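Local coordinates for protein Non-reducing end beta-L-arabinofuranosidase (Bacteroides thetaiotaomicron, PDB 5MQO) that probably hydrolyses glycosidic bonds of complex plant pectin, as an aceric acidase of glycoside hydrolase family GH127, at residues D279-Q290 with M294-Y304; D27-K35 with A308-E316. All blocks are in the same frame, centred on the assembly; numbering follows the deposited sequence.

Contact 1: D279-Q290 with M294-Y304; sequences DDNQDRIPFRDQ and MGHAVRANYLY
Asp280 and Gly295 bring the two backbones closest, CA to CA 3.9 Å, where the type I turn from Asp279 to Gln282 lies against the start of helix 297-314. Within the GH127 catalytic domain, the loop between helices 258-270 and 297-314 thus packs on the start of the second. His296, at the N-cap position, gives its backbone N to Asp280 O at 3.2 Å. The bond lies in the carbonyl plane, on a lone pair. The same N makes a weak bond to Asp280 OD1, whose carboxylate has its stronger partner in His364. Gln282 reaches in with its chain bent at chi2 (67°). Its amide comes over the first helical turn, with OE1 3.3 Å from Arg299 CB and CD against the backbone of Ala300. Arg299 crosses Asn281 at about a right angle. Its NH1 makes a long, weak but nearly straight bond to Asn281 OD1 (3.4 Å, 172°). Met294 lays CG against Asp279 CB at 3.6 Å. The Asp279 carboxylate is gripped side-on by Arg284 NE and NH2 and is also bonded to Ser349. Further along the helix, Leu303 CD2 meets Gln282 CB at 3.9 Å and Phe287 CD1 at 4.1 Å. Gln290 NE2 bonds Gln282 O and so ties the far end of the loop to the turn. Asp280 OD2, 4.1 Å from Arg299 NH2 and well out of the guanidinium plane, would add at most a mild attraction between charges.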
loop_
_atom_site.group_PDB
_atom_site.type_symbol
_atom_site.label_atom_id
_atom_site.label_comp_id
_atom_site.label_asym_id
_atom_site.label_seq_id
_atom_site.Cartn_x
_atom_site.Cartn_y
_atom_site.Cartn_z
ATOM N N ASP A 279 13.734 4.589 19.758
ATOM C CA ASP A 279 12.709 3.694 19.226
ATOM C C ASP A 279 11.993 4.385 18.051
ATOM O O ASP A 279 11.736 3.802 17.024
ATOM C CB ASP A 279 11.696 3.321 20.327
ATOM C CG ASP A 279 12.305 2.478 21.449
ATOM O OD1 ASP A 279 13.450 1.966 21.262
ATOM O OD2 ASP A 279 11.614 2.339 22.516
ATOM N N ASP A 280 11.720 5.661 18.223
ATOM C CA ASP A 280 11.008 6.465 17.255
ATOM C C ASP A 280 11.689 6.479 15.901
ATOM O O ASP A 280 11.003 6.421 14.893
ATOM C CB ASP A 280 10.839 7.885 17.796
ATOM C CG ASP A 280 9.755 8.640 17.105
ATOM O OD1 ASP A 280 8.652 8.082 16.814
ATOM O OD2 ASP A 280 9.986 9.833 16.891
ATOM N N ASN A 281 13.026 6.501 15.875
ATOM C CA ASN A 281 13.785 6.283 14.622
ATOM C C ASN A 281 14.334 4.844 14.445
ATOM O O ASN A 281 15.289 4.633 13.673
ATOM C CB ASN A 281 14.899 7.326 14.462
ATOM C CG ASN A 281 15.548 7.279 13.076
ATOM O OD1 ASN A 281 14.867 7.175 12.033
ATOM N ND2 ASN A 281 16.891 7.319 13.058
ATOM N N GLN A 282 13.698 3.859 15.097
ATOM C CA GLN A 282 14.109 2.445 15.059
ATOM C C GLN A 282 15.648 2.270 15.146
ATOM O O GLN A 282 16.223 1.449 14.413
ATOM C CB GLN A 282 13.592 1.757 13.787
ATOM C CG GLN A 282 12.108 1.862 13.502
ATOM C CD GLN A 282 11.613 3.264 13.166
ATOM O OE1 GLN A 282 12.243 3.997 12.399
ATOM N NE2 GLN A 282 10.480 3.651 13.760
ATOM N N ASP A 283 16.319 3.057 15.999
ATOM C CA ASP A 283 17.781 3.004 16.074
ATOM C C ASP A 283 18.341 3.124 17.499
ATOM O O ASP A 283 19.486 3.564 17.660
ATOM C CB ASP A 283 18.450 3.998 15.055
ATOM C CG ASP A 283 18.413 5.496 15.481
ATOM O OD1 ASP A 283 17.739 5.867 16.474
ATOM O OD2 ASP A 283 19.072 6.327 14.786
ATOM N N ARG A 284 17.551 2.731 18.512
ATOM C CA ARG A 284 18.027 2.657 19.904
ATOM C C ARG A 284 19.018 1.501 20.013
ATOM O O ARG A 284 20.074 1.632 20.639
ATOM C CB ARG A 284 16.884 2.452 20.922
ATOM C CG ARG A 284 17.306 2.654 22.381
ATOM C CD ARG A 284 16.546 1.795 23.392
ATOM N NE ARG A 284 15.178 2.268 23.666
ATOM C CZ ARG A 284 14.793 3.042 24.693
ATOM N NH1 ARG A 284 15.659 3.478 25.580
ATOM N NH2 ARG A 284 13.511 3.396 24.838
ATOM N N ILE A 285 18.666 0.396 19.368
ATOM C CA ILE A 285 19.447 -0.845 19.347
ATOM C C ILE A 285 19.735 -1.220 17.894
ATOM O O ILE A 285 19.043 -0.760 16.993
ATOM C CB ILE A 285 18.695 -1.985 20.097
ATOM C CG1 ILE A 285 17.470 -2.514 19.291
ATOM C CG2 ILE A 285 18.276 -1.494 21.486
ATOM C CD1 ILE A 285 16.509 -3.402 20.060
ATOM N N PRO A 286 20.761 -2.047 17.651
ATOM C CA PRO A 286 21.024 -2.500 16.279
ATOM C C PRO A 286 19.856 -3.190 15.593
ATOM O O PRO A 286 18.976 -3.699 16.253
ATOM C CB PRO A 286 22.167 -3.490 16.477
ATOM C CG PRO A 286 22.902 -2.901 17.622
ATOM C CD PRO A 286 21.831 -2.483 18.558
ATOM N N PHE A 287 19.852 -3.223 14.272
ATOM C CA PHE A 287 18.741 -3.845 13.571
ATOM C C PHE A 287 18.603 -5.318 13.891
ATOM O O PHE A 287 17.489 -5.815 14.004
ATOM C CB PHE A 287 18.769 -3.642 12.062
ATOM C CG PHE A 287 17.596 -4.271 11.395
ATOM C CD1 PHE A 287 16.331 -3.713 11.541
ATOM C CD2 PHE A 287 17.719 -5.487 10.719
ATOM C CE1 PHE A 287 15.210 -4.327 10.957
ATOM C CE2 PHE A 287 16.611 -6.121 10.166
ATOM C CZ PHE A 287 15.361 -5.547 10.273
ATOM N N ARG A 288 19.712 -6.014 14.085
ATOM C CA ARG A 288 19.650 -7.473 14.247
ATOM C C ARG A 288 19.091 -7.901 15.592
ATOM O O ARG A 288 18.714 -9.053 15.747
ATOM C CB ARG A 288 21.009 -8.099 13.953
ATOM C CG ARG A 288 21.424 -7.849 12.513
ATOM C CD ARG A 288 22.741 -8.516 12.123
ATOM N NE ARG A 288 22.957 -8.461 10.679
ATOM C CZ ARG A 288 23.275 -7.356 9.990
ATOM N NH1 ARG A 288 23.440 -6.155 10.581
ATOM N NH2 ARG A 288 23.429 -7.444 8.672
ATOM N N ASP A 289 19.005 -6.964 16.539
ATOM C CA ASP A 289 18.357 -7.186 17.847
ATOM C C ASP A 289 16.865 -6.889 17.840
ATOM O O ASP A 289 16.200 -7.209 18.796
ATOM C CB ASP A 289 19.027 -6.344 18.953
ATOM C CG ASP A 289 20.514 -6.655 19.113
ATOM O OD1 ASP A 289 20.863 -7.839 19.318
ATOM O OD2 ASP A 289 21.337 -5.713 19.032
ATOM N N GLN A 290 16.346 -6.280 16.779
ATOM C CA GLN A 290 14.939 -5.888 16.688
ATOM C C GLN A 290 14.103 -7.022 16.189
ATOM O O GLN A 290 14.312 -7.476 15.063
ATOM C CB GLN A 290 14.760 -4.725 15.719
ATOM C CG GLN A 290 15.356 -3.414 16.213
ATOM C CD GLN A 290 15.226 -2.290 15.192
ATOM O OE1 GLN A 290 14.197 -2.134 14.517
ATOM N NE2 GLN A 290 16.268 -1.480 15.104
ATOM N N MET A 294 8.315 -0.834 15.861
ATOM C CA MET A 294 8.757 0.100 16.875
ATOM C C MET A 294 8.178 1.505 16.967
ATOM O O MET A 294 7.525 1.851 17.994
ATOM C CB MET A 294 10.253 0.216 16.764
ATOM C CG MET A 294 10.904 0.580 18.075
ATOM S SD MET A 294 12.512 -0.168 18.129
ATOM C CE MET A 294 12.204 -1.844 18.722
ATOM N N GLY A 295 8.469 2.367 15.996
ATOM C CA GLY A 295 8.281 3.817 16.301
ATOM C C GLY A 295 7.418 4.547 15.313
ATOM O O GLY A 295 6.319 4.118 15.056
ATOM N N HIS A 296 7.921 5.656 14.780
ATOM C CA HIS A 296 7.319 6.326 13.628
ATOM C C HIS A 296 7.068 5.310 12.479
ATOM O O HIS A 296 8.021 4.759 11.935
ATOM C CB HIS A 296 8.256 7.438 13.159
ATOM C CG HIS A 296 7.668 8.339 12.122
ATOM N ND1 HIS A 296 7.457 9.680 12.341
ATOM C CD2 HIS A 296 7.266 8.103 10.859
ATOM C CE1 HIS A 296 6.933 10.229 11.263
ATOM N NE2 HIS A 296 6.808 9.290 10.347
ATOM N N ALA A 297 5.803 5.091 12.102
ATOM C CA ALA A 297 5.462 3.922 11.303
ATOM C C ALA A 297 5.984 3.973 9.856
ATOM O O ALA A 297 6.329 2.963 9.276
ATOM C CB ALA A 297 3.973 3.639 11.372
ATOM N N VAL A 298 6.080 5.169 9.304
ATOM C CA VAL A 298 6.631 5.386 7.962
ATOM C C VAL A 298 8.111 4.964 7.971
ATOM O O VAL A 298 8.528 4.123 7.173
ATOM C CB VAL A 298 6.519 6.873 7.474
ATOM C CG1 VAL A 298 6.938 6.979 6.009
ATOM C CG2 VAL A 298 5.119 7.432 7.621
ATOM N N ARG A 299 8.886 5.545 8.887
ATOM C CA ARG A 299 10.295 5.213 9.030
ATOM C C ARG A 299 10.468 3.709 9.250
ATOM O O ARG A 299 11.299 3.082 8.603
ATOM C CB ARG A 299 10.932 6.024 10.161
ATOM C CG ARG A 299 11.029 7.542 9.914
ATOM C CD ARG A 299 11.965 8.267 10.881
ATOM N NE ARG A 299 11.340 9.402 11.584
ATOM C CZ ARG A 299 11.885 10.089 12.620
ATOM N NH1 ARG A 299 13.110 9.821 13.109
ATOM N NH2 ARG A 299 11.201 11.085 13.173
ATOM N N ALA A 300 9.646 3.138 10.125
ATOM C CA ALA A 300 9.648 1.706 10.415
ATOM C C ALA A 300 9.444 0.854 9.165
ATOM O O ALA A 300 10.229 -0.031 8.822
ATOM C CB ALA A 300 8.538 1.399 11.395
ATOM N N ASN A 301 8.336 1.110 8.507
ATOM C CA ASN A 301 7.912 0.257 7.449
ATOM C C ASN A 301 8.852 0.398 6.251
ATOM O O ASN A 301 9.218 -0.620 5.675
ATOM C CB ASN A 301 6.474 0.544 7.083
ATOM C CG ASN A 301 5.483 0.013 8.098
ATOM O OD1 ASN A 301 5.818 -0.757 9.001
ATOM N ND2 ASN A 301 4.224 0.410 7.932
ATOM N N TYR A 302 9.278 1.623 5.914
ATOM C CA TYR A 302 10.266 1.824 4.833
ATOM C C TYR A 302 11.606 1.152 5.146
ATOM O O TYR A 302 12.213 0.580 4.253
ATOM C CB TYR A 302 10.444 3.316 4.459
ATOM C CG TYR A 302 9.365 3.838 3.525
ATOM C CD1 TYR A 302 9.486 3.703 2.162
ATOM C CD2 TYR A 302 8.213 4.405 4.004
ATOM C CE1 TYR A 302 8.494 4.150 1.289
ATOM C CE2 TYR A 302 7.222 4.855 3.152
ATOM C CZ TYR A 302 7.365 4.731 1.790
ATOM O OH TYR A 302 6.376 5.180 0.938
ATOM N N LEU A 303 12.033 1.190 6.415
ATOM C CA LEU A 303 13.201 0.402 6.879
ATOM C C LEU A 303 12.993 -1.046 6.578
ATOM O O LEU A 303 13.837 -1.648 5.943
ATOM C CB LEU A 303 13.464 0.529 8.388
ATOM C CG LEU A 303 14.433 -0.461 9.081
ATOM C CD1 LEU A 303 15.838 -0.358 8.548
ATOM C CD2 LEU A 303 14.490 -0.229 10.576
ATOM N N TYR A 304 11.869 -1.599 7.030
ATOM C CA TYR A 304 11.637 -3.044 6.888
ATOM C C TYR A 304 11.662 -3.479 5.403
ATOM O O TYR A 304 12.265 -4.505 5.053
ATOM C CB TYR A 304 10.350 -3.528 7.620
ATOM C CG TYR A 304 10.220 -3.062 9.037
ATOM C CD1 TYR A 304 11.336 -2.915 9.839
ATOM C CD2 TYR A 304 8.969 -2.748 9.581
ATOM C CE1 TYR A 304 11.233 -2.469 11.133
ATOM C CE2 TYR A 304 8.856 -2.315 10.895
ATOM C CZ TYR A 304 10.000 -2.176 11.661
ATOM O OH TYR A 304 9.962 -1.745 12.958
#

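Contact 2: D27-K35 with A308-E316; sequences DMSQSRYAK and ADVYAETGE
The C-terminal end of helix 297-314 is covered here by the N-terminal loop that precedes strand 37-38. Tyr33 lays its ring flat over Gly315, the residue that leaves the helix with positive phi. Gly315 CA sits over the ring centre, 3.3 Å from the centroid and 10° off the normal, a CH-pi contact. With no side chain on Gly315, the ring lies directly on its CA. Tyr33 CG stands anti to its carbonyl carbon (chi1 -50°), and the ring projects across the helix end. The backbone N of Tyr33 bonds Ala312 O at 3.1 Å, and Arg32 NH1 bonds Glu313 O at 3.3 Å, from above the carbonyl plane. Two carbonyls of the last helical turn therefore take donors from the loop.

The helix belongs to the helical catalytic domain of GH127, and the loop closes over it by two successive type I turns, Met28 to Ser31 and Ser31 to Ala34. At the residue common to both turns, Ser31 OG donates to Glu313 OE2 at 2.5 Å, on the syn side, somewhat out of the carboxylate plane. Glu313 bends at chi2 (-55°) to bring its carboxylate back to the loop. The same OE2 has a salt bridge to Arg253 of helix 243-255, a positive neighbour that would tend to keep the carboxylate ionised. Met28 CE packs on Ala312 CB at 3.4 Å, and the Met28 side chain also touches Glu397 and Val398 of helix 382-399.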
loop_
_atom_site.group_PDB
_atom_site.type_symbol
_atom_site.label_atom_id
_atom_site.label_comp_id
_atom_site.label_asym_id
_atom_site.label_seq_id
_atom_site.Cartn_x
_atom_site.Cartn_y
_atom_site.Cartn_z
ATOM N N ASP A 27 12.875 -4.542 -9.754
ATOM C CA ASP A 27 13.441 -5.587 -10.523
ATOM C C ASP A 27 14.321 -6.533 -9.711
ATOM O O ASP A 27 15.542 -6.382 -9.694
ATOM C CB ASP A 27 14.245 -4.918 -11.612
ATOM C CG ASP A 27 14.766 -5.879 -12.603
ATOM O OD1 ASP A 27 14.233 -7.006 -12.668
ATOM O OD2 ASP A 27 15.709 -5.483 -13.322
ATOM N N MET A 28 13.707 -7.544 -9.095
ATOM C CA MET A 28 14.436 -8.641 -8.432
ATOM C C MET A 28 14.815 -9.786 -9.415
ATOM O O MET A 28 15.135 -10.900 -9.015
ATOM C CB MET A 28 13.614 -9.172 -7.248
ATOM C CG MET A 28 13.385 -8.106 -6.198
ATOM S SD MET A 28 12.588 -8.495 -4.629
ATOM C CE MET A 28 13.343 -10.039 -4.253
ATOM N N SER A 29 14.830 -9.493 -10.709
ATOM C CA SER A 29 15.032 -10.511 -11.724
ATOM C C SER A 29 16.424 -11.167 -11.688
ATOM O O SER A 29 16.541 -12.323 -12.033
ATOM C CB SER A 29 14.752 -9.905 -13.090
ATOM O OG SER A 29 15.698 -8.884 -13.368
ATOM N N GLN A 30 17.449 -10.427 -11.250
ATOM C CA GLN A 30 18.820 -10.949 -11.028
ATOM C C GLN A 30 19.136 -11.231 -9.561
ATOM O O GLN A 30 20.268 -11.578 -9.241
ATOM C CB GLN A 30 19.888 -9.942 -11.498
ATOM C CG GLN A 30 19.673 -9.320 -12.865
ATOM C CD GLN A 30 19.928 -10.300 -13.994
ATOM O OE1 GLN A 30 21.063 -10.711 -14.205
ATOM N NE2 GLN A 30 18.871 -10.681 -14.726
ATOM N N SER A 31 18.177 -11.055 -8.666
ATOM C CA SER A 31 18.487 -11.102 -7.242
ATOM C C SER A 31 18.651 -12.554 -6.799
ATOM O O SER A 31 17.789 -13.354 -7.071
ATOM C CB SER A 31 17.397 -10.382 -6.450
ATOM O OG SER A 31 17.363 -9.020 -6.831
ATOM N N ARG A 32 19.750 -12.891 -6.130
ATOM C CA ARG A 32 20.135 -14.298 -5.935
ATOM C C ARG A 32 19.193 -15.085 -5.046
ATOM O O ARG A 32 19.101 -16.286 -5.198
ATOM C CB ARG A 32 21.532 -14.404 -5.333
ATOM C CG ARG A 32 22.633 -13.667 -6.103
ATOM C CD ARG A 32 23.448 -12.762 -5.175
ATOM N NE ARG A 32 24.636 -12.166 -5.804
ATOM C CZ ARG A 32 25.514 -11.350 -5.196
ATOM N NH1 ARG A 32 25.375 -11.001 -3.905
ATOM N NH2 ARG A 32 26.548 -10.875 -5.896
ATOM N N TYR A 33 18.512 -14.413 -4.113
ATOM C CA TYR A 33 17.609 -15.066 -3.160
ATOM C C TYR A 33 16.190 -14.525 -3.300
ATOM O O TYR A 33 15.417 -14.504 -2.347
ATOM C CB TYR A 33 18.119 -14.856 -1.732
ATOM C CG TYR A 33 19.573 -15.206 -1.551
ATOM C CD1 TYR A 33 20.581 -14.261 -1.805
ATOM C CD2 TYR A 33 19.957 -16.493 -1.143
ATOM C CE1 TYR A 33 21.928 -14.590 -1.657
ATOM C CE2 TYR A 33 21.304 -16.827 -0.986
ATOM C CZ TYR A 33 22.275 -15.873 -1.253
ATOM O OH TYR A 33 23.574 -16.207 -1.101
ATOM N N ALA A 34 15.841 -14.080 -4.492
ATOM C CA ALA A 34 14.475 -13.762 -4.798
ATOM C C ALA A 34 13.876 -15.034 -5.361
ATOM O O ALA A 34 14.615 -15.918 -5.805
ATOM C CB ALA A 34 14.420 -12.654 -5.827
ATOM N N LYS A 35 12.553 -15.122 -5.326
ATOM C CA LYS A 35 11.808 -16.232 -5.918
ATOM C C LYS A 35 10.883 -15.805 -7.044
ATOM O O LYS A 35 10.579 -16.597 -7.940
ATOM C CB LYS A 35 11.014 -16.943 -4.826
ATOM C CG LYS A 35 11.893 -17.264 -3.627
ATOM C CD LYS A 35 11.541 -18.567 -2.928
ATOM C CE LYS A 35 12.824 -19.306 -2.551
ATOM N NZ LYS A 35 12.486 -20.661 -2.056
ATOM N N ALA A 308 14.434 -5.971 3.388
ATOM C CA ALA A 308 14.004 -7.082 2.565
ATOM C C ALA A 308 14.674 -7.018 1.227
ATOM O O ALA A 308 15.102 -8.033 0.690
ATOM C CB ALA A 308 12.514 -7.071 2.390
ATOM N N ASP A 309 14.781 -5.804 0.705
ATOM C CA ASP A 309 15.555 -5.551 -0.511
ATOM C C ASP A 309 17.043 -5.931 -0.387
ATOM O O ASP A 309 17.603 -6.539 -1.301
ATOM C CB ASP A 309 15.374 -4.094 -0.970
ATOM C CG ASP A 309 14.238 -3.936 -1.951
ATOM O OD1 ASP A 309 13.885 -4.938 -2.610
ATOM O OD2 ASP A 309 13.720 -2.806 -2.086
ATOM N N VAL A 310 17.676 -5.625 0.742
ATOM C CA VAL A 310 19.055 -6.092 0.969
ATOM C C VAL A 310 19.081 -7.600 1.082
ATOM O O VAL A 310 19.944 -8.237 0.461
ATOM C CB VAL A 310 19.729 -5.435 2.185
ATOM C CG1 VAL A 310 21.062 -6.128 2.534
ATOM C CG2 VAL A 310 19.930 -3.946 1.892
ATOM N N TYR A 311 18.114 -8.176 1.809
ATOM C CA TYR A 311 18.040 -9.638 1.922
ATOM C C TYR A 311 17.941 -10.307 0.547
ATOM O O TYR A 311 18.590 -11.317 0.307
ATOM C CB TYR A 311 16.901 -10.110 2.831
ATOM C CG TYR A 311 16.817 -11.599 2.785
ATOM C CD1 TYR A 311 17.689 -12.391 3.537
ATOM C CD2 TYR A 311 15.945 -12.232 1.889
ATOM C CE1 TYR A 311 17.652 -13.782 3.442
ATOM C CE2 TYR A 311 15.898 -13.609 1.788
ATOM C CZ TYR A 311 16.739 -14.373 2.558
ATOM O OH TYR A 311 16.639 -15.715 2.398
ATOM N N ALA A 312 17.149 -9.728 -0.356
ATOM C CA ALA A 312 17.004 -10.267 -1.715
ATOM C C ALA A 312 18.340 -10.491 -2.418
ATOM O O ALA A 312 18.458 -11.400 -3.230
ATOM C CB ALA A 312 16.153 -9.342 -2.566
ATOM N N GLU A 313 19.307 -9.627 -2.100
ATOM C CA GLU A 313 20.625 -9.639 -2.702
ATOM C C GLU A 313 21.633 -10.432 -1.895
ATOM O O GLU A 313 22.433 -11.123 -2.498
ATOM C CB GLU A 313 21.146 -8.191 -2.912
ATOM C CG GLU A 313 20.152 -7.232 -3.579
ATOM C CD GLU A 313 19.606 -7.733 -4.918
ATOM O OE1 GLU A 313 20.341 -8.477 -5.647
ATOM O OE2 GLU A 313 18.444 -7.364 -5.261
ATOM N N THR A 314 21.613 -10.333 -0.561
ATOM C CA THR A 314 22.670 -10.957 0.308
ATOM C C THR A 314 22.399 -12.370 0.879
ATOM O O THR A 314 23.338 -13.069 1.288
ATOM C CB THR A 314 23.043 -10.048 1.523
ATOM O OG1 THR A 314 21.972 -10.016 2.486
ATOM C CG2 THR A 314 23.399 -8.618 1.066
ATOM N N GLY A 315 21.120 -12.753 0.968
ATOM C CA GLY A 315 20.705 -14.036 1.533
ATOM C C GLY A 315 21.079 -14.258 2.977
ATOM O O GLY A 315 21.124 -15.395 3.414
ATOM N N GLU A 316 21.320 -13.181 3.732
ATOM C CA GLU A 316 21.708 -13.273 5.148
ATOM C C GLU A 316 20.507 -13.694 5.963
ATOM O O GLU A 316 19.615 -12.914 6.201
ATOM C CB GLU A 316 22.251 -11.932 5.664
ATOM C CG GLU A 316 22.974 -12.015 7.029
ATOM C CD GLU A 316 23.201 -10.644 7.664
ATOM O OE1 GLU A 316 22.916 -9.651 6.944
ATOM O OE2 GLU A 316 23.643 -10.556 8.849
#

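Both contacts use helix 297-314, contact 1 at its N-terminal end and contact 2 at its C-terminal end. Their centres lie about 21 Å apart. Along the chain, residues 27-35 come first, then 279-290 and 294-304, then 308-316. Contact 1 is therefore a local loop-to-helix contact nested inside the long loop closed by contact 2. They touch directly through a salt bridge from Arg288 NH2 to Glu316 OE1, 2.9 Å. Helices 317-333 and 382-399 pack beside both. One helix of the catalytic domain is thus met by its own preceding loop at the start and by the chain's N-terminal segment at the end.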